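Local coordinates for protein importin subunit beta-1 (Saccharomyces cerevisiae, PDB 5OWU) that carries proteins into the nucleus in partnership with importin alpha, which recognises the classical nuclear localization signal of the cargo, at residues L9-S13 with S25-L29; L55-I59 with E108-A114; I492-Y496 with Y530-V535; T525-A531 with A582-K586. All coordinates share one frame; numbering follows the deposited sequence. Where two conformers were deposited one is given.

Overall arrangement
From the N terminus, contact 1 closes a short turn and pairs helices 3-15 and 19-35, both within HEAT repeat 1. Contact 2 opens only after that loop has closed and joins helix 55-67 of HEAT repeat 2 to helix 109-126 of repeat 3. The two touch where Leu10 CD1 lies 4.1 Å from Gly57 O, their centres about 17 Å apart. Far along the chain, on the opposite side of its centre, contacts 3 and 4 cross: their segments alternate and share Tyr530 and Ala531. Contact 3 brings together the approaches to helices 496-507 and 536-553, whereas contact 4 ties HEAT repeat 12 to repeat 13.

Contact 1: residues L9-S13 with S25-L29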
loop_
_atom_site.group_PDB
_atom_site.type_symbol
_atom_site.label_atom_id
_atom_site.label_comp_id
_atom_site.label_asym_id
_atom_site.label_seq_id
_atom_site.Cartn_x
_atom_site.Cartn_y
_atom_site.Cartn_z
ATOM N N LEU A 9 -25.500 15.447 -29.182
ATOM C CA LEU A 9 -24.057 15.448 -28.946
ATOM C C LEU A 9 -23.645 14.324 -27.998
ATOM O O LEU A 9 -22.743 13.541 -28.309
ATOM C CB LEU A 9 -23.606 16.798 -28.381
ATOM C CG LEU A 9 -23.413 17.969 -29.342
ATOM C CD1 LEU A 9 -23.079 19.218 -28.526
ATOM C CD2 LEU A 9 -22.314 17.681 -30.356
ATOM N N LEU A 10 -24.273 14.243 -26.818
ATOM C CA LEU A 10 -23.917 13.189 -25.862
ATOM C C LEU A 10 -24.053 11.796 -26.483
ATOM O O LEU A 10 -23.115 10.966 -26.445
ATOM C CB LEU A 10 -24.811 13.310 -24.629
ATOM C CG LEU A 10 -24.617 14.561 -23.777
ATOM C CD1 LEU A 10 -25.919 14.947 -23.116
ATOM C CD2 LEU A 10 -23.552 14.313 -22.735
ATOM N N GLU A 11 -25.230 11.522 -27.055
ATOM C CA GLU A 11 -25.470 10.237 -27.693
ATOM C C GLU A 11 -24.375 9.930 -28.699
ATOM O O GLU A 11 -23.739 8.881 -28.625
ATOM C CB GLU A 11 -26.840 10.222 -28.367
ATOM C CG GLU A 11 -28.016 10.213 -27.393
ATOM C CD GLU A 11 -29.332 9.850 -28.064
ATOM O OE1 GLU A 11 -29.295 9.323 -29.193
ATOM O OE2 GLU A 11 -30.402 10.090 -27.467
ATOM N N ASN A 12 -24.121 10.848 -29.634
ATOM C CA ASN A 12 -23.083 10.612 -30.636
ATOM C C ASN A 12 -21.726 10.387 -29.992
ATOM O O ASN A 12 -20.914 9.610 -30.506
ATOM C CB ASN A 12 -23.003 11.789 -31.606
ATOM C CG ASN A 12 -24.168 11.829 -32.566
ATOM O OD1 ASN A 12 -24.870 10.834 -32.742
ATOM N ND2 ASN A 12 -24.377 12.979 -33.199
ATOM N N SER A 13 -21.464 11.058 -28.872
ATOM C CA SER A 13 -20.178 10.925 -28.206
ATOM C C SER A 13 -19.925 9.494 -27.755
ATOM O O SER A 13 -18.765 9.064 -27.702
ATOM C CB SER A 13 -20.104 11.867 -27.002
ATOM O OG SER A 13 -20.836 11.339 -25.907
ATOM N N SER A 25 -17.920 15.079 -31.169
ATOM C CA SER A 25 -18.961 15.347 -30.184
ATOM C C SER A 25 -18.369 15.591 -28.801
ATOM O O SER A 25 -18.812 16.499 -28.084
ATOM C CB SER A 25 -19.948 14.183 -30.157
ATOM O OG SER A 25 -20.606 14.060 -31.407
ATOM N N GLU A 26 -17.371 14.792 -28.406
ATOM C CA GLU A 26 -16.732 14.991 -27.107
ATOM C C GLU A 26 -16.052 16.352 -27.034
ATOM O O GLU A 26 -16.123 17.044 -26.008
ATOM C CB GLU A 26 -15.725 13.868 -26.838
ATOM C CG GLU A 26 -16.322 12.656 -26.133
ATOM C CD GLU A 26 -15.659 11.336 -26.529
ATOM O OE1 GLU A 26 -14.436 11.332 -26.799
ATOM O OE2 GLU A 26 -16.366 10.300 -26.578
ATOM N N THR A 27 -15.387 16.753 -28.118
ATOM C CA THR A 27 -14.744 18.060 -28.150
ATOM C C THR A 27 -15.774 19.173 -28.026
ATOM O O THR A 27 -15.573 20.127 -27.268
ATOM C CB THR A 27 -13.930 18.213 -29.437
ATOM O OG1 THR A 27 -12.918 17.197 -29.485
ATOM C CG2 THR A 27 -13.263 19.590 -29.511
ATOM N N GLN A 28 -16.891 19.066 -28.750
ATOM C CA GLN A 28 -17.890 20.127 -28.681
ATOM C C GLN A 28 -18.518 20.201 -27.290
ATOM O O GLN A 28 -18.805 21.297 -26.788
ATOM C CB GLN A 28 -18.955 19.912 -29.753
ATOM C CG GLN A 28 -19.731 21.172 -30.102
ATOM C CD GLN A 28 -20.734 20.945 -31.217
ATOM O OE1 GLN A 28 -20.506 20.136 -32.118
ATOM N NE2 GLN A 28 -21.856 21.656 -31.158
ATOM N N LEU A 29 -18.717 19.054 -26.639
ATOM C CA LEU A 29 -19.255 19.058 -25.280
ATOM C C LEU A 29 -18.297 19.742 -24.313
ATOM O O LEU A 29 -18.694 20.632 -23.549
ATOM C CB LEU A 29 -19.547 17.627 -24.831
ATOM C CG LEU A 29 -20.723 16.961 -25.544
ATOM C CD1 LEU A 29 -20.705 15.465 -25.300
ATOM C CD2 LEU A 29 -22.041 17.563 -25.093
HETATM O O HOH W 1 -22.048 15.140 -33.007
#
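Leu9 overlaps Leu29 along its flank, the two side chains sliding past each other in opposite directions with Leu9 CB 3.7 Å from Leu29 CD2. The other Leu29 methyl, CD1, reaches Leu10 CD2 at 4.0 Å, so a single leucine fits against two successive residues of the facing helix. Gln28 approaches Leu9 differently. Its CG lies opposite the backbone N (chi1 -159°) and the chain runs on extended, which carries the terminal amide across the Leu9 methyls at about a right angle; OE1 stands 3.5 Å from Leu9 CD2. Nearer the connecting turn the side chains are small and the backbones close in, with the CA atoms of Ser13 and Ser25 only 5.0 Å apart. Here Ser25 CB rests 3.4 Å from Leu9 O, while Ser25 OG is hydrogen-bonded to Ile21 O in its own helix. No direct hydrogen bond joins the segments; the contact is made mainly by van der Waals packing. The local axes run at 139°, an inclined antiparallel hairpin that forms HEAT repeat 1. Leu10 and Ser13 also touch Leu60 of helix 55-67, and Leu9 and Gln28 both touch Met1 at the chain start.

Contact 2: residues L55-I59 with E108-A114; sequences LEGRI and EPRIANA
Leu55 pushes one methyl, CD2, to 3.7 Å from Ile111 CG1 and turns the other, CD1, toward Arg110, where NH2 lies 3.3 Å away. Its chi1 of -94°, off a staggered value, aims the fork of methyls at these two neighbours. Ile111 in turn sets CD1 over one face of the Arg58 guanidinium, 3.5 Å above the plane and offset toward the rim. A bend at chi3 (58°) folds the Arg58 chain, and a hydrogen bond from NE to Leu48 O holds the group there. Arg110 also bends at chi3, here to -88°; its CB packs 3.7 Å from Ile59 CD1, and its guanidinium has Leu55 CB over one face and Glu56 CG near its edge. Further along these nearly parallel helices of HEAT repeats 2 and 3, Ile59 CG2 meets Ala114 CB at 4.2 Å. Glu108 sits at the N-cap of helix 109-126, though its two conformers leave its side-chain contacts doubtful. A water donates to Glu56 OE2 (2.9 Å) and accepts from Arg110 NH2 (3.0 Å). Methyls packed on one another and on guanidinium groups supply the direct contact, while the opposite charges of Glu56 and Arg110 meet through solvent, which probably makes their attraction modest.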
loop_
_atom_site.group_PDB
_atom_site.type_symbol
_atom_site.label_atom_id
_atom_site.label_comp_id
_atom_site.label_asym_id
_atom_site.label_seq_id
_atom_site.Cartn_x
_atom_site.Cartn_y
_atom_site.Cartn_z
ATOM N N LEU A 55 -31.197 6.090 -22.779
ATOM C CA LEU A 55 -30.796 5.985 -21.380
ATOM C C LEU A 55 -29.326 6.324 -21.181
ATOM O O LEU A 55 -28.963 7.062 -20.258
ATOM C CB LEU A 55 -31.071 4.577 -20.856
ATOM C CG LEU A 55 -32.376 4.265 -20.133
ATOM C CD1 LEU A 55 -32.202 2.935 -19.407
ATOM C CD2 LEU A 55 -32.786 5.354 -19.155
ATOM N N GLU A 56 -28.457 5.775 -22.029
ATOM C CA GLU A 56 -27.030 5.980 -21.827
ATOM C C GLU A 56 -26.645 7.441 -21.983
ATOM O O GLU A 56 -25.714 7.907 -21.317
ATOM C CB GLU A 56 -26.237 5.123 -22.801
ATOM C CG GLU A 56 -26.260 3.661 -22.457
ATOM C CD GLU A 56 -25.553 2.845 -23.495
ATOM O OE1 GLU A 56 -24.368 3.129 -23.755
ATOM O OE2 GLU A 56 -26.190 1.934 -24.055
ATOM N N GLY A 57 -27.331 8.172 -22.866
ATOM C CA GLY A 57 -27.070 9.595 -23.004
ATOM C C GLY A 57 -27.498 10.387 -21.784
ATOM O O GLY A 57 -26.836 11.353 -21.404
ATOM N N ARG A 58 -28.612 9.993 -21.159
ATOM C CA ARG A 58 -29.070 10.663 -19.944
ATOM C C ARG A 58 -28.109 10.411 -18.784
ATOM O O ARG A 58 -27.709 11.342 -18.060
ATOM C CB ARG A 58 -30.478 10.173 -19.597
ATOM C CG ARG A 58 -31.502 10.335 -20.731
ATOM C CD ARG A 58 -32.806 9.606 -20.430
ATOM N NE ARG A 58 -33.415 10.065 -19.188
ATOM C CZ ARG A 58 -34.526 9.559 -18.656
ATOM N NH1 ARG A 58 -35.170 8.571 -19.256
ATOM N NH2 ARG A 58 -34.994 10.043 -17.513
ATOM N N ILE A 59 -27.732 9.145 -18.597
ATOM C CA ILE A 59 -26.734 8.797 -17.590
ATOM C C ILE A 59 -25.442 9.559 -17.847
ATOM O O ILE A 59 -24.838 10.127 -16.925
ATOM C CB ILE A 59 -26.522 7.270 -17.589
ATOM C CG1 ILE A 59 -27.804 6.569 -17.128
ATOM C CG2 ILE A 59 -25.351 6.866 -16.693
ATOM C CD1 ILE A 59 -28.033 5.203 -17.754
ATOM N N GLU A 108 -36.351 4.033 -13.220
ATOM C CA GLU A 108 -35.202 3.382 -13.836
ATOM C C GLU A 108 -34.006 3.488 -12.894
ATOM O O GLU A 108 -33.497 4.600 -12.682
ATOM C CB GLU A 108 -34.886 4.032 -15.176
ATOM C CG GLU A 108 -33.544 3.640 -15.787
ATOM C CD GLU A 108 -33.372 2.143 -15.940
ATOM O OE1 GLU A 108 -32.363 1.607 -15.435
ATOM O OE2 GLU A 108 -34.244 1.505 -16.564
ATOM N N PRO A 109 -33.513 2.380 -12.321
ATOM C CA PRO A 109 -32.451 2.509 -11.302
ATOM C C PRO A 109 -31.156 3.122 -11.806
ATOM O O PRO A 109 -30.399 3.675 -10.996
ATOM C CB PRO A 109 -32.236 1.060 -10.824
ATOM C CG PRO A 109 -32.768 0.203 -11.897
ATOM C CD PRO A 109 -33.905 0.973 -12.518
ATOM N N ARG A 110 -30.858 3.034 -13.106
ATOM C CA ARG A 110 -29.641 3.652 -13.627
ATOM C C ARG A 110 -29.760 5.174 -13.642
ATOM O O ARG A 110 -28.786 5.890 -13.359
ATOM C CB ARG A 110 -29.352 3.132 -15.032
ATOM C CG ARG A 110 -28.950 1.663 -15.087
ATOM C CD ARG A 110 -28.198 1.354 -16.375
ATOM N NE ARG A 110 -29.089 1.002 -17.465
ATOM C CZ ARG A 110 -28.794 1.143 -18.754
ATOM N NH1 ARG A 110 -27.630 1.657 -19.139
ATOM N NH2 ARG A 110 -29.678 0.780 -19.664
ATOM N N ILE A 111 -30.950 5.680 -13.980
ATOM C CA ILE A 111 -31.215 7.112 -13.888
ATOM C C ILE A 111 -31.091 7.561 -12.443
ATOM O O ILE A 111 -30.453 8.577 -12.137
ATOM C CB ILE A 111 -32.614 7.435 -14.451
ATOM C CG1 ILE A 111 -32.684 7.145 -15.955
ATOM C CG2 ILE A 111 -33.008 8.893 -14.156
ATOM C CD1 ILE A 111 -31.782 8.015 -16.812
ATOM N N ALA A 112 -31.697 6.792 -11.531
ATOM C CA ALA A 112 -31.673 7.128 -10.113
ATOM C C ALA A 112 -30.249 7.160 -9.567
ATOM O O ALA A 112 -29.896 8.049 -8.787
ATOM C CB ALA A 112 -32.521 6.119 -9.340
ATOM N N ASN A 113 -29.422 6.191 -9.957
ATOM C CA ASN A 113 -28.030 6.159 -9.510
ATOM C C ASN A 113 -27.250 7.367 -10.032
ATOM O O ASN A 113 -26.551 8.056 -9.270
ATOM C CB ASN A 113 -27.374 4.855 -9.972
ATOM C CG ASN A 113 -26.039 4.597 -9.291
ATOM O OD1 ASN A 113 -25.908 4.750 -8.082
ATOM N ND2 ASN A 113 -25.045 4.204 -10.069
ATOM N N ALA A 114 -27.344 7.638 -11.340
ATOM C CA ALA A 114 -26.648 8.809 -11.879
ATOM C C ALA A 114 -27.099 10.080 -11.170
ATOM O O ALA A 114 -26.276 10.929 -10.786
ATOM C CB ALA A 114 -26.897 8.918 -13.380
HETATM O O HOH W 2 -28.011 0.769 -22.107
#

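Contact 3: residues I492-Y496 with Y530-V535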
loop_
_atom_site.group_PDB
_atom_site.type_symbol
_atom_site.label_atom_id
_atom_site.label_comp_id
_atom_site.label_asym_id
_atom_site.label_seq_id
_atom_site.Cartn_x
_atom_site.Cartn_y
_atom_site.Cartn_z
ATOM N N ILE A 492 24.882 -21.539 8.748
ATOM C CA ILE A 492 24.210 -21.792 7.475
ATOM C C ILE A 492 25.212 -21.960 6.345
ATOM O O ILE A 492 24.922 -22.633 5.345
ATOM C CB ILE A 492 23.202 -20.670 7.159
ATOM C CG1 ILE A 492 22.235 -21.114 6.057
ATOM C CG2 ILE A 492 23.913 -19.388 6.716
ATOM C CD1 ILE A 492 21.361 -22.315 6.421
ATOM N N TYR A 493 26.400 -21.361 6.469
ATOM C CA TYR A 493 27.364 -21.441 5.377
ATOM C C TYR A 493 27.867 -22.865 5.178
ATOM O O TYR A 493 28.182 -23.248 4.044
ATOM C CB TYR A 493 28.519 -20.463 5.613
ATOM C CG TYR A 493 28.054 -19.024 5.504
ATOM C CD1 TYR A 493 27.510 -18.541 4.321
ATOM C CD2 TYR A 493 28.120 -18.159 6.590
ATOM C CE1 TYR A 493 27.055 -17.229 4.215
ATOM C CE2 TYR A 493 27.669 -16.851 6.495
ATOM C CZ TYR A 493 27.140 -16.391 5.302
ATOM O OH TYR A 493 26.692 -15.092 5.203
ATOM N N ASN A 494 27.881 -23.682 6.238
ATOM C CA ASN A 494 28.239 -25.086 6.051
ATOM C C ASN A 494 27.303 -25.789 5.076
ATOM O O ASN A 494 27.684 -26.810 4.494
ATOM C CB ASN A 494 28.231 -25.822 7.392
ATOM C CG ASN A 494 29.302 -25.324 8.340
ATOM O OD1 ASN A 494 30.423 -25.019 7.929
ATOM N ND2 ASN A 494 28.963 -25.240 9.620
ATOM N N PHE A 495 26.098 -25.258 4.874
ATOM C CA PHE A 495 25.113 -25.856 3.987
ATOM C C PHE A 495 24.981 -25.115 2.668
ATOM O O PHE A 495 24.138 -25.494 1.847
ATOM C CB PHE A 495 23.747 -25.916 4.683
ATOM C CG PHE A 495 23.765 -26.690 5.971
ATOM C CD1 PHE A 495 23.599 -28.069 5.974
ATOM C CD2 PHE A 495 23.962 -26.038 7.174
ATOM C CE1 PHE A 495 23.622 -28.781 7.164
ATOM C CE2 PHE A 495 23.986 -26.742 8.364
ATOM C CZ PHE A 495 23.821 -28.116 8.356
ATOM N N TYR A 496 25.790 -24.078 2.439
ATOM C CA TYR A 496 25.646 -23.294 1.212
ATOM C C TYR A 496 25.741 -24.150 -0.044
ATOM O O TYR A 496 24.845 -24.053 -0.900
ATOM C CB TYR A 496 26.685 -22.167 1.195
ATOM C CG TYR A 496 26.084 -20.776 1.151
ATOM C CD1 TYR A 496 25.314 -20.300 2.202
ATOM C CD2 TYR A 496 26.296 -19.940 0.067
ATOM C CE1 TYR A 496 24.773 -19.035 2.176
ATOM C CE2 TYR A 496 25.754 -18.663 0.028
ATOM C CZ TYR A 496 24.993 -18.219 1.083
ATOM O OH TYR A 496 24.451 -16.952 1.049
ATOM N N TYR A 530 24.163 -12.768 0.414
ATOM C CA TYR A 530 24.746 -13.103 1.704
ATOM C C TYR A 530 26.014 -13.942 1.600
ATOM O O TYR A 530 26.570 -14.319 2.634
ATOM C CB TYR A 530 23.714 -13.835 2.570
ATOM C CG TYR A 530 22.654 -12.908 3.123
ATOM C CD1 TYR A 530 21.499 -12.629 2.403
ATOM C CD2 TYR A 530 22.823 -12.297 4.358
ATOM C CE1 TYR A 530 20.532 -11.770 2.907
ATOM C CE2 TYR A 530 21.866 -11.437 4.868
ATOM C CZ TYR A 530 20.723 -11.182 4.143
ATOM O OH TYR A 530 19.773 -10.337 4.661
ATOM N N ALA A 531 26.500 -14.232 0.394
ATOM C CA ALA A 531 27.663 -15.105 0.270
ATOM C C ALA A 531 28.889 -14.449 0.888
ATOM O O ALA A 531 29.070 -13.234 0.810
ATOM C CB ALA A 531 27.933 -15.455 -1.194
ATOM N N THR A 532 29.717 -15.263 1.533
ATOM C CA THR A 532 30.979 -14.833 2.111
ATOM C C THR A 532 32.123 -15.456 1.326
ATOM O O THR A 532 31.924 -16.337 0.482
ATOM C CB THR A 532 31.078 -15.249 3.583
ATOM O OG1 THR A 532 31.020 -16.676 3.665
ATOM C CG2 THR A 532 29.939 -14.658 4.392
ATOM N N ASP A 533 33.344 -15.013 1.630
ATOM C CA ASP A 533 34.495 -15.555 0.919
ATOM C C ASP A 533 34.625 -17.055 1.146
ATOM O O ASP A 533 35.060 -17.783 0.246
ATOM C CB ASP A 533 35.768 -14.828 1.348
ATOM C CG ASP A 533 35.833 -13.400 0.817
ATOM O OD1 ASP A 533 35.344 -13.151 -0.312
ATOM O OD2 ASP A 533 36.369 -12.527 1.528
ATOM N N THR A 534 34.213 -17.539 2.321
ATOM C CA THR A 534 34.321 -18.960 2.630
ATOM C C THR A 534 33.502 -19.820 1.680
ATOM O O THR A 534 33.784 -21.015 1.554
ATOM C CB THR A 534 33.884 -19.224 4.077
ATOM O OG1 THR A 534 34.675 -18.432 4.973
ATOM C CG2 THR A 534 34.061 -20.690 4.446
ATOM N N VAL A 535 32.496 -19.249 1.013
ATOM C CA VAL A 535 31.671 -20.018 0.086
ATOM C C VAL A 535 31.832 -19.443 -1.314
ATOM O O VAL A 535 30.922 -19.542 -2.146
ATOM C CB VAL A 535 30.191 -20.038 0.521
ATOM C CG1 VAL A 535 30.031 -20.773 1.860
ATOM C CG2 VAL A 535 29.627 -18.636 0.622
#
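Tyr493 holds its ring between two side chains: Thr532 OG1 lies over the centre of one face, 3.9 Å above the plane, and Ile492 CG2 over the centre of the opposite face at 4.2 Å. At the edge stands the carbonyl of Tyr530, whose oxygen accepts a hydrogen bond from Tyr493 OH at 2.7 Å. The donor lies in the carbonyl plane with a C=O...donor angle of 156°. The ring is thus covered on both faces and its hydroxyl is tied to the backbone. The threonine methyl adds to the grip, with Thr532 CG2 3.4 Å from Tyr493 OH. It gets there because chi1 of 61° puts OG1 between the backbone N and the carbonyl carbon, and CG2 beside the N.

The second ring, Tyr496, has Ile492 O in its plane at the edge. Val535 crosses this side chain at about a right angle and splits its methyls, CG2 reaching Tyr496 CD2 at 3.6 Å and CG1 reaching Tyr496 CB at 3.7 Å. Beyond it, Tyr496 CE2 touches Ala531 CB at 4.1 Å. The hydroxyl is close to the backbone around Tyr530 and Ala531, but its hydrogen bond is to Met527 O, one turn back in helix 516-530.

Tyr493, just before helix 496-507, and Tyr496, at its start, thus hold the connection that leaves HEAT repeat 12. Val481 of helix 467-484 touches Tyr496 and Tyr530, and Ala485 just beyond that helix touches Tyr493; helix 536-553, begun just after the N-cap residue Val535, touches Tyr496 through Thr538 and Ala531 through Ser539.

Contact 4: residues T525-A531 with A582-K586; sequences TTMVEYA and AVIRK
Lys586 reaches across to the C-terminal part of helix 516-530 and places its NZ among three backbone carbonyls. The bonds to Ala531 O (2.8 Å) and Val528 O (3.0 Å) are firm, and one to Glu529 O at 3.5 Å is weak. NZ meets the Val528 carbonyl almost head on, at 160°, whereas it approaches Ala531 O at 128° and tilted out of the carbonyl plane. Val528 O accepts from the Ala531 N as well, so two donors share it. An ammonium at the C-terminal end of a helix is probably favoured by the helix dipole.

Bends at chi2 and chi4 steer the lysine chain, whose CG stands opposite the backbone N, toward the carbonyls. Helices 516-530 and 563-586 are the second helices of HEAT repeats 12 and 13, and their local axes lie only 3° from parallel, the side-by-side stacking by which such repeats build a superhelix. Between them the lysine slides past Val528 in the opposite direction, with Lys586 CB 3.8 Å from Val528 CG1. The other valine methyl, CG2, faces Val583 CG2 at 3.9 Å, and Thr525 CG2 meets Ala582 CB at 4.1 Å one turn back.

Helix 536-553 lies against both, touching Val528 through Ile542 and Val583 through Ser543. Farther out, Ile584 packs on Ala624 of helix 615-629, and Arg585 forms a salt bridge with Asp665.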
loop_
_atom_site.group_PDB
_atom_site.type_symbol
_atom_site.label_atom_id
_atom_site.label_comp_id
_atom_site.label_asym_id
_atom_site.label_seq_id
_atom_site.Cartn_x
_atom_site.Cartn_y
_atom_site.Cartn_z
ATOM N N THR A 525 19.134 -15.306 -5.501
ATOM C CA THR A 525 19.568 -13.934 -5.293
ATOM C C THR A 525 19.986 -13.736 -3.844
ATOM O O THR A 525 21.071 -13.209 -3.561
ATOM C CB THR A 525 18.457 -12.971 -5.702
ATOM O OG1 THR A 525 18.229 -13.106 -7.116
ATOM C CG2 THR A 525 18.841 -11.539 -5.401
ATOM N N THR A 526 19.164 -14.223 -2.911
ATOM C CA THR A 526 19.543 -14.172 -1.504
ATOM C C THR A 526 20.884 -14.864 -1.289
ATOM O O THR A 526 21.776 -14.319 -0.625
ATOM C CB THR A 526 18.445 -14.815 -0.646
ATOM O OG1 THR A 526 17.244 -14.041 -0.745
ATOM C CG2 THR A 526 18.855 -14.899 0.811
ATOM N N MET A 527 21.066 -16.057 -1.879
ATOM C CA MET A 527 22.322 -16.765 -1.652
ATOM C C MET A 527 23.489 -15.901 -2.096
ATOM O O MET A 527 24.531 -15.844 -1.427
ATOM C CB MET A 527 22.354 -18.099 -2.396
ATOM C CG MET A 527 21.217 -19.041 -2.094
ATOM S SD MET A 527 21.005 -19.332 -0.345
ATOM C CE MET A 527 22.323 -20.497 0.003
ATOM N N VAL A 528 23.318 -15.199 -3.216
ATOM C CA VAL A 528 24.393 -14.356 -3.714
ATOM C C VAL A 528 24.660 -13.235 -2.728
ATOM O O VAL A 528 25.805 -12.984 -2.334
ATOM C CB VAL A 528 24.045 -13.802 -5.106
ATOM C CG1 VAL A 528 25.071 -12.745 -5.536
ATOM C CG2 VAL A 528 23.986 -14.919 -6.111
ATOM N N GLU A 529 23.595 -12.582 -2.272
ATOM C CA GLU A 529 23.775 -11.340 -1.539
ATOM C C GLU A 529 24.377 -11.585 -0.161
ATOM O O GLU A 529 25.092 -10.725 0.358
ATOM C CB GLU A 529 22.437 -10.610 -1.474
ATOM C CG GLU A 529 22.032 -10.090 -2.874
ATOM C CD GLU A 529 20.634 -9.506 -2.943
ATOM O OE1 GLU A 529 19.770 -9.910 -2.134
ATOM O OE2 GLU A 529 20.401 -8.647 -3.826
ATOM N N TYR A 530 24.163 -12.768 0.414
ATOM C CA TYR A 530 24.746 -13.103 1.704
ATOM C C TYR A 530 26.014 -13.942 1.600
ATOM O O TYR A 530 26.570 -14.319 2.634
ATOM C CB TYR A 530 23.714 -13.835 2.570
ATOM C CG TYR A 530 22.654 -12.908 3.123
ATOM C CD1 TYR A 530 21.499 -12.629 2.403
ATOM C CD2 TYR A 530 22.823 -12.297 4.358
ATOM C CE1 TYR A 530 20.532 -11.770 2.907
ATOM C CE2 TYR A 530 21.866 -11.437 4.868
ATOM C CZ TYR A 530 20.723 -11.182 4.143
ATOM O OH TYR A 530 19.773 -10.337 4.661
ATOM N N ALA A 531 26.500 -14.232 0.394
ATOM C CA ALA A 531 27.663 -15.105 0.270
ATOM C C ALA A 531 28.889 -14.449 0.888
ATOM O O ALA A 531 29.070 -13.234 0.810
ATOM C CB ALA A 531 27.933 -15.455 -1.194
ATOM N N ALA A 582 22.585 -9.411 -9.763
ATOM C CA ALA A 582 23.135 -9.551 -8.413
ATOM C C ALA A 582 24.530 -10.172 -8.442
ATOM O O ALA A 582 25.421 -9.755 -7.690
ATOM C CB ALA A 582 22.197 -10.382 -7.532
ATOM N N VAL A 583 24.737 -11.176 -9.297
ATOM C CA VAL A 583 26.046 -11.818 -9.411
ATOM C C VAL A 583 27.093 -10.803 -9.861
ATOM O O VAL A 583 28.188 -10.714 -9.292
ATOM C CB VAL A 583 25.969 -13.015 -10.380
ATOM C CG1 VAL A 583 27.362 -13.515 -10.768
ATOM C CG2 VAL A 583 25.170 -14.150 -9.758
ATOM N N ILE A 584 26.760 -10.017 -10.881
ATOM C CA ILE A 584 27.714 -9.051 -11.426
ATOM C C ILE A 584 28.094 -8.035 -10.359
ATOM O O ILE A 584 29.274 -7.720 -10.163
ATOM C CB ILE A 584 27.123 -8.370 -12.671
ATOM C CG1 ILE A 584 27.037 -9.373 -13.820
ATOM C CG2 ILE A 584 27.950 -7.128 -13.070
ATOM C CD1 ILE A 584 26.122 -8.937 -14.955
ATOM N N ARG A 585 27.099 -7.516 -9.638
ATOM C CA ARG A 585 27.399 -6.521 -8.616
ATOM C C ARG A 585 28.192 -7.116 -7.459
ATOM O O ARG A 585 29.049 -6.439 -6.881
ATOM C CB ARG A 585 26.106 -5.888 -8.104
ATOM C CG ARG A 585 25.537 -4.858 -9.050
ATOM C CD ARG A 585 24.682 -3.843 -8.316
ATOM N NE ARG A 585 23.798 -3.143 -9.241
ATOM C CZ ARG A 585 24.067 -1.973 -9.810
ATOM N NH1 ARG A 585 25.198 -1.339 -9.544
ATOM N NH2 ARG A 585 23.190 -1.435 -10.644
ATOM N N LYS A 586 27.928 -8.372 -7.098
ATOM C CA LYS A 586 28.546 -8.910 -5.889
ATOM C C LYS A 586 30.039 -9.166 -6.071
ATOM O O LYS A 586 30.810 -9.018 -5.117
ATOM C CB LYS A 586 27.844 -10.200 -5.460
ATOM C CG LYS A 586 28.271 -10.711 -4.087
ATOM C CD LYS A 586 27.787 -9.784 -2.976
ATOM C CE LYS A 586 28.461 -10.092 -1.654
ATOM N NZ LYS A 586 28.143 -11.457 -1.164
#